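Long-range contact in dephospho-CoA kinase (Mycobacterium paratuberculosis, PDB 6N39), which probably phosphorylates the 3'-hydroxyl of dephospho-coenzyme A with ATP, the last step of coenzyme A synthesis, and carries a C-terminal UPF0157 domain involved in its proper folding: residues A[254-266]-A[362-376]. Residues are numbered along the deposited sequence; the frame is centred on the assembly and turned at random.
Sequences GSTALPGDPDFAA and TADPDARADYLAVKR. With ACT (acetate ion), chain C; ACT (acetate ion), chain F; ACT (acetate ion), chain G.
K375, on helix 365-382, reaches into the loop that joins strand 249-253 to strand 266-267 in the GrpB-like (UPF0157) domain, away from the predicted ATP site of the kinase part. Its CB and CG leave the helix with CG anti to the carbonyl carbon (chi1 -69°), and bends at the next two torsions turn the chain toward the loop. CD lies 3.3 Å from O of an acetate ion (chain G). CE sits above one face of the Y371 ring, toward its rim, and approaches S255 OG and A265 O. K375 is a buried residue, and its NZ donates to three oxygens: S255 OG at 2.8 Å, A265 O at 3.0 Å, in the carbonyl plane on a lone pair (C=O...N 136°), and OXT of the same acetate. Three bonds thus fix the ammonium where loop and helix meet, and the acetate probably offsets its charge.

The side chains of F264 and K375 cross at about a right angle. F264 CE1 lies 4.0 Å from L372 CB, and the rim of the F264 ring meets R368 O and Y371 CD2 near the ring plane. L372, with CG anti to its own nitrogen (chi1 178°), divides its two methyls over the end of the type I turn D261-F264: CD1 packs on A265 CB at 3.8 Å, while CD2 abuts D263 O. At the other end of the contact, T362 meets P259 CD through OG1, whose hydrogen bond goes to V358 O.

A second acetate (chain C), probably from the crystallisation liquor, bridges the segments: its O accepts from S255 OG at 2.7 Å and from Y371 OH at 2.5 Å, while its OXT accepts from the backbone N of S255.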
loop_
_atom_site.group_PDB
_atom_site.type_symbol
_atom_site.label_atom_id
_atom_site.label_comp_id
_atom_site.label_asym_id
_atom_site.label_seq_id
_atom_site.Cartn_x
_atom_site.Cartn_y
_atom_site.Cartn_z
ATOM N N GLY A 254 1.654 14.558 -10.601
ATOM C CA GLY A 254 2.918 15.175 -10.264
ATOM C C GLY A 254 4.077 14.611 -11.065
ATOM O O GLY A 254 3.916 13.835 -12.017
ATOM N N SER A 255 5.285 15.013 -10.653
ATOM C CA SER A 255 6.478 14.727 -11.452
ATOM C C SER A 255 6.787 13.238 -11.546
ATOM O O SER A 255 7.335 12.794 -12.564
ATOM C CB SER A 255 7.698 15.448 -10.880
ATOM O OG SER A 255 7.757 16.786 -11.325
ATOM N N THR A 256 6.483 12.452 -10.501
ATOM C CA THR A 256 6.781 11.026 -10.602
ATOM C C THR A 256 5.817 10.293 -11.522
ATOM O O THR A 256 6.080 9.133 -11.842
ATOM C CB THR A 256 6.796 10.322 -9.226
ATOM O OG1 THR A 256 5.490 10.309 -8.653
ATOM C CG2 THR A 256 7.779 10.996 -8.254
ATOM N N ALA A 257 4.743 10.941 -11.987
ATOM C CA ALA A 257 3.809 10.321 -12.923
ATOM C C ALA A 257 4.170 10.543 -14.388
ATOM O O ALA A 257 3.508 9.981 -15.266
ATOM C CB ALA A 257 2.384 10.835 -12.681
ATOM N N LEU A 258 5.185 11.343 -14.685
ATOM C CA LEU A 258 5.570 11.538 -16.075
ATOM C C LEU A 258 6.268 10.294 -16.624
ATOM O O LEU A 258 6.889 9.541 -15.870
ATOM C CB LEU A 258 6.490 12.744 -16.208
ATOM C CG LEU A 258 5.876 14.053 -15.702
ATOM C CD1 LEU A 258 6.872 15.194 -15.817
ATOM C CD2 LEU A 258 4.598 14.368 -16.468
ATOM N N PRO A 259 6.167 10.047 -17.934
ATOM C CA PRO A 259 6.921 8.942 -18.539
ATOM C C PRO A 259 8.404 9.048 -18.220
ATOM O O PRO A 259 8.996 10.132 -18.274
ATOM C CB PRO A 259 6.660 9.110 -20.042
ATOM C CG PRO A 259 5.353 9.796 -20.115
ATOM C CD PRO A 259 5.294 10.716 -18.913
ATOM N N GLY A 260 8.997 7.902 -17.883
ATOM C CA GLY A 260 10.396 7.831 -17.519
ATOM C C GLY A 260 11.331 8.418 -18.556
ATOM O O GLY A 260 11.401 7.937 -19.693
ATOM N N ASP A 261 12.045 9.469 -18.171
ATOM C CA ASP A 261 13.041 10.114 -19.025
ATOM C C ASP A 261 14.300 10.295 -18.189
ATOM O O ASP A 261 14.288 11.102 -17.236
ATOM C CB ASP A 261 12.512 11.445 -19.553
ATOM C CG ASP A 261 13.508 12.171 -20.447
ATOM O OD1 ASP A 261 14.640 11.680 -20.642
ATOM O OD2 ASP A 261 13.149 13.252 -20.958
ATOM N N PRO A 262 15.392 9.585 -18.492
ATOM C CA PRO A 262 16.592 9.689 -17.644
ATOM C C PRO A 262 17.191 11.087 -17.593
ATOM O O PRO A 262 17.917 11.401 -16.640
ATOM C CB PRO A 262 17.564 8.685 -18.283
ATOM C CG PRO A 262 17.064 8.501 -19.684
ATOM C CD PRO A 262 15.575 8.627 -19.595
ATOM N N ASP A 263 16.915 11.935 -18.581
ATOM C CA ASP A 263 17.402 13.307 -18.570
ATOM C C ASP A 263 16.518 14.240 -17.751
ATOM O O ASP A 263 16.851 15.423 -17.629
ATOM C CB ASP A 263 17.527 13.825 -20.004
ATOM C CG ASP A 263 18.476 12.984 -20.849
ATOM O OD1 ASP A 263 19.562 12.611 -20.353
ATOM O OD2 ASP A 263 18.134 12.692 -22.014
ATOM N N PHE A 264 15.408 13.736 -17.202
ATOM C CA PHE A 264 14.539 14.474 -16.297
ATOM C C PHE A 264 14.998 14.230 -14.853
ATOM O O PHE A 264 15.997 13.548 -14.606
ATOM C CB PHE A 264 13.082 14.057 -16.532
ATOM C CG PHE A 264 12.058 14.974 -15.904
ATOM C CD1 PHE A 264 11.964 16.305 -16.285
ATOM C CD2 PHE A 264 11.178 14.495 -14.947
ATOM C CE1 PHE A 264 11.022 17.145 -15.712
ATOM C CE2 PHE A 264 10.230 15.329 -14.366
ATOM C CZ PHE A 264 10.152 16.655 -14.748
ATOM N N ALA A 265 14.263 14.779 -13.883
ATOM C CA ALA A 265 14.640 14.682 -12.477
ATOM C C ALA A 265 13.491 15.180 -11.618
ATOM O O ALA A 265 12.729 16.060 -12.034
ATOM C CB ALA A 265 15.915 15.489 -12.179
ATOM N N ALA A 266 13.377 14.615 -10.416
ATOM C CA ALA A 266 12.259 14.947 -9.544
ATOM C C ALA A 266 12.626 14.633 -8.102
ATOM O O ALA A 266 13.527 13.839 -7.828
ATOM C CB ALA A 266 10.988 14.185 -9.934
ATOM N N THR A 362 3.340 15.606 -20.334
ATOM C CA THR A 362 3.591 14.425 -21.153
ATOM C C THR A 362 3.592 14.775 -22.634
ATOM O O THR A 362 4.400 14.245 -23.399
ATOM C CB THR A 362 2.560 13.330 -20.856
ATOM O OG1 THR A 362 2.678 12.930 -19.483
ATOM C CG2 THR A 362 2.806 12.114 -21.752
ATOM N N ALA A 363 2.718 15.690 -23.055
ATOM C CA ALA A 363 2.630 16.009 -24.477
ATOM C C ALA A 363 3.647 17.045 -24.958
ATOM O O ALA A 363 3.890 17.121 -26.166
ATOM C CB ALA A 363 1.220 16.500 -24.824
ATOM N N ASP A 364 4.253 17.838 -24.068
ATOM C CA ASP A 364 5.014 19.028 -24.463
ATOM C C ASP A 364 6.436 18.981 -23.915
ATOM O O ASP A 364 6.696 19.453 -22.792
ATOM C CB ASP A 364 4.289 20.290 -23.992
ATOM C CG ASP A 364 4.934 21.582 -24.500
ATOM O OD1 ASP A 364 6.025 21.542 -25.112
ATOM O OD2 ASP A 364 4.328 22.649 -24.280
ATOM N N PRO A 365 7.398 18.467 -24.696
ATOM C CA PRO A 365 8.779 18.332 -24.192
ATOM C C PRO A 365 9.437 19.645 -23.806
ATOM O O PRO A 365 10.246 19.673 -22.868
ATOM C CB PRO A 365 9.517 17.686 -25.376
ATOM C CG PRO A 365 8.443 17.061 -26.204
ATOM C CD PRO A 365 7.268 17.968 -26.076
ATOM N N ASP A 366 9.152 20.725 -24.538
ATOM C CA ASP A 366 9.735 22.018 -24.195
ATOM C C ASP A 366 9.278 22.479 -22.818
ATOM O O ASP A 366 10.079 22.995 -22.027
ATOM C CB ASP A 366 9.376 23.054 -25.259
ATOM C CG ASP A 366 9.861 22.658 -26.647
ATOM O OD1 ASP A 366 10.869 21.921 -26.749
ATOM O OD2 ASP A 366 9.234 23.084 -27.638
ATOM N N ALA A 367 7.991 22.307 -22.513
ATOM C CA ALA A 367 7.506 22.687 -21.192
ATOM C C ALA A 367 8.167 21.845 -20.109
ATOM O O ALA A 367 8.494 22.356 -19.029
ATOM C CB ALA A 367 5.987 22.554 -21.133
ATOM N N ARG A 368 8.380 20.553 -20.386
ATOM C CA ARG A 368 9.111 19.694 -19.457
ATOM C C ARG A 368 10.512 20.224 -19.203
ATOM O O ARG A 368 10.983 20.234 -18.058
ATOM C CB ARG A 368 9.207 18.269 -20.002
ATOM C CG ARG A 368 7.967 17.445 -19.857
ATOM C CD ARG A 368 8.288 15.938 -19.827
ATOM N NE ARG A 368 9.079 15.464 -20.968
ATOM C CZ ARG A 368 8.592 15.198 -22.181
ATOM N NH1 ARG A 368 7.304 15.387 -22.454
ATOM N NH2 ARG A 368 9.399 14.744 -23.132
ATOM N N ALA A 369 11.210 20.633 -20.268
ATOM C CA ALA A 369 12.552 21.181 -20.101
ATOM C C ALA A 369 12.529 22.457 -19.263
ATOM O O ALA A 369 13.373 22.642 -18.373
ATOM C CB ALA A 369 13.188 21.433 -21.472
ATOM N N ASP A 370 11.583 23.357 -19.549
ATOM C CA ASP A 370 11.433 24.567 -18.739
ATOM C C ASP A 370 11.250 24.217 -17.270
ATOM O O ASP A 370 11.895 24.805 -16.387
ATOM C CB ASP A 370 10.237 25.391 -19.218
ATOM C CG ASP A 370 10.502 26.125 -20.505
ATOM O OD1 ASP A 370 11.665 26.148 -20.960
ATOM O OD2 ASP A 370 9.533 26.682 -21.064
ATOM N N TYR A 371 10.357 23.264 -16.990
ATOM C CA TYR A 371 10.077 22.880 -15.610
ATOM C C TYR A 371 11.318 22.309 -14.944
ATOM O O TYR A 371 11.628 22.642 -13.793
ATOM C CB TYR A 371 8.926 21.868 -15.582
ATOM C CG TYR A 371 8.410 21.520 -14.205
ATOM C CD1 TYR A 371 8.429 22.453 -13.176
ATOM C CD2 TYR A 371 7.899 20.254 -13.934
ATOM C CE1 TYR A 371 7.951 22.139 -11.909
ATOM C CE2 TYR A 371 7.416 19.926 -12.667
ATOM C CZ TYR A 371 7.446 20.880 -11.661
ATOM O OH TYR A 371 6.976 20.577 -10.403
ATOM N N LEU A 372 12.047 21.448 -15.660
ATOM C CA LEU A 372 13.270 20.881 -15.111
ATOM C C LEU A 372 14.277 21.969 -14.764
ATOM O O LEU A 372 14.922 21.914 -13.707
ATOM C CB LEU A 372 13.875 19.885 -16.093
ATOM C CG LEU A 372 15.194 19.296 -15.592
ATOM C CD1 LEU A 372 14.963 18.512 -14.307
ATOM C CD2 LEU A 372 15.835 18.422 -16.643
ATOM N N ALA A 373 14.429 22.967 -15.641
ATOM C CA ALA A 373 15.390 24.030 -15.358
ATOM C C ALA A 373 14.979 24.822 -14.122
ATOM O O ALA A 373 15.831 25.190 -13.296
ATOM C CB ALA A 373 15.540 24.952 -16.569
ATOM N N VAL A 374 13.677 25.082 -13.972
ATOM C CA VAL A 374 13.209 25.755 -12.762
ATOM C C VAL A 374 13.546 24.923 -11.530
ATOM O O VAL A 374 14.019 25.453 -10.514
ATOM C CB VAL A 374 11.698 26.041 -12.841
ATOM C CG1 VAL A 374 11.197 26.508 -11.488
ATOM C CG2 VAL A 374 11.399 27.094 -13.897
ATOM N N LYS A 375 13.305 23.607 -11.602
ATOM C CA LYS A 375 13.581 22.743 -10.458
ATOM C C LYS A 375 15.060 22.748 -10.099
ATOM O O LYS A 375 15.416 22.786 -8.917
ATOM C CB LYS A 375 13.110 21.312 -10.736
ATOM C CG LYS A 375 11.601 21.148 -10.806
ATOM C CD LYS A 375 11.188 19.772 -10.329
ATOM C CE LYS A 375 10.721 18.891 -11.459
ATOM N NZ LYS A 375 10.403 17.523 -10.957
ATOM N N ARG A 376 15.938 22.685 -11.103
ATOM C CA ARG A 376 17.373 22.712 -10.829
ATOM C C ARG A 376 17.787 24.024 -10.189
ATOM O O ARG A 376 18.613 24.044 -9.266
ATOM C CB ARG A 376 18.164 22.486 -12.114
ATOM C CG ARG A 376 17.925 21.129 -12.744
ATOM C CD ARG A 376 19.121 20.224 -12.569
ATOM N NE ARG A 376 18.901 18.889 -13.123
ATOM C CZ ARG A 376 18.907 18.601 -14.424
ATOM N NH1 ARG A 376 18.705 17.351 -14.824
ATOM N NH2 ARG A 376 19.107 19.555 -15.326
HETATM C C ACT C . 5.062 18.077 -9.196
HETATM O O ACT C . 5.926 18.274 -10.099
HETATM O OXT ACT C . 4.906 17.052 -8.484
HETATM C CH3 ACT C . 4.057 19.271 -8.898
HETATM C C ACT F . 19.412 16.018 -11.709
HETATM O O ACT F . 19.473 17.199 -11.223
HETATM O OXT ACT F . 19.254 15.668 -12.920
HETATM C CH3 ACT F . 19.548 14.839 -10.659
HETATM C C ACT G . 9.461 18.171 -7.659
HETATM O O ACT G . 10.005 19.251 -7.245
HETATM O OXT ACT G . 9.985 17.168 -8.269
HETATM C CH3 ACT G . 7.920 18.047 -7.393
#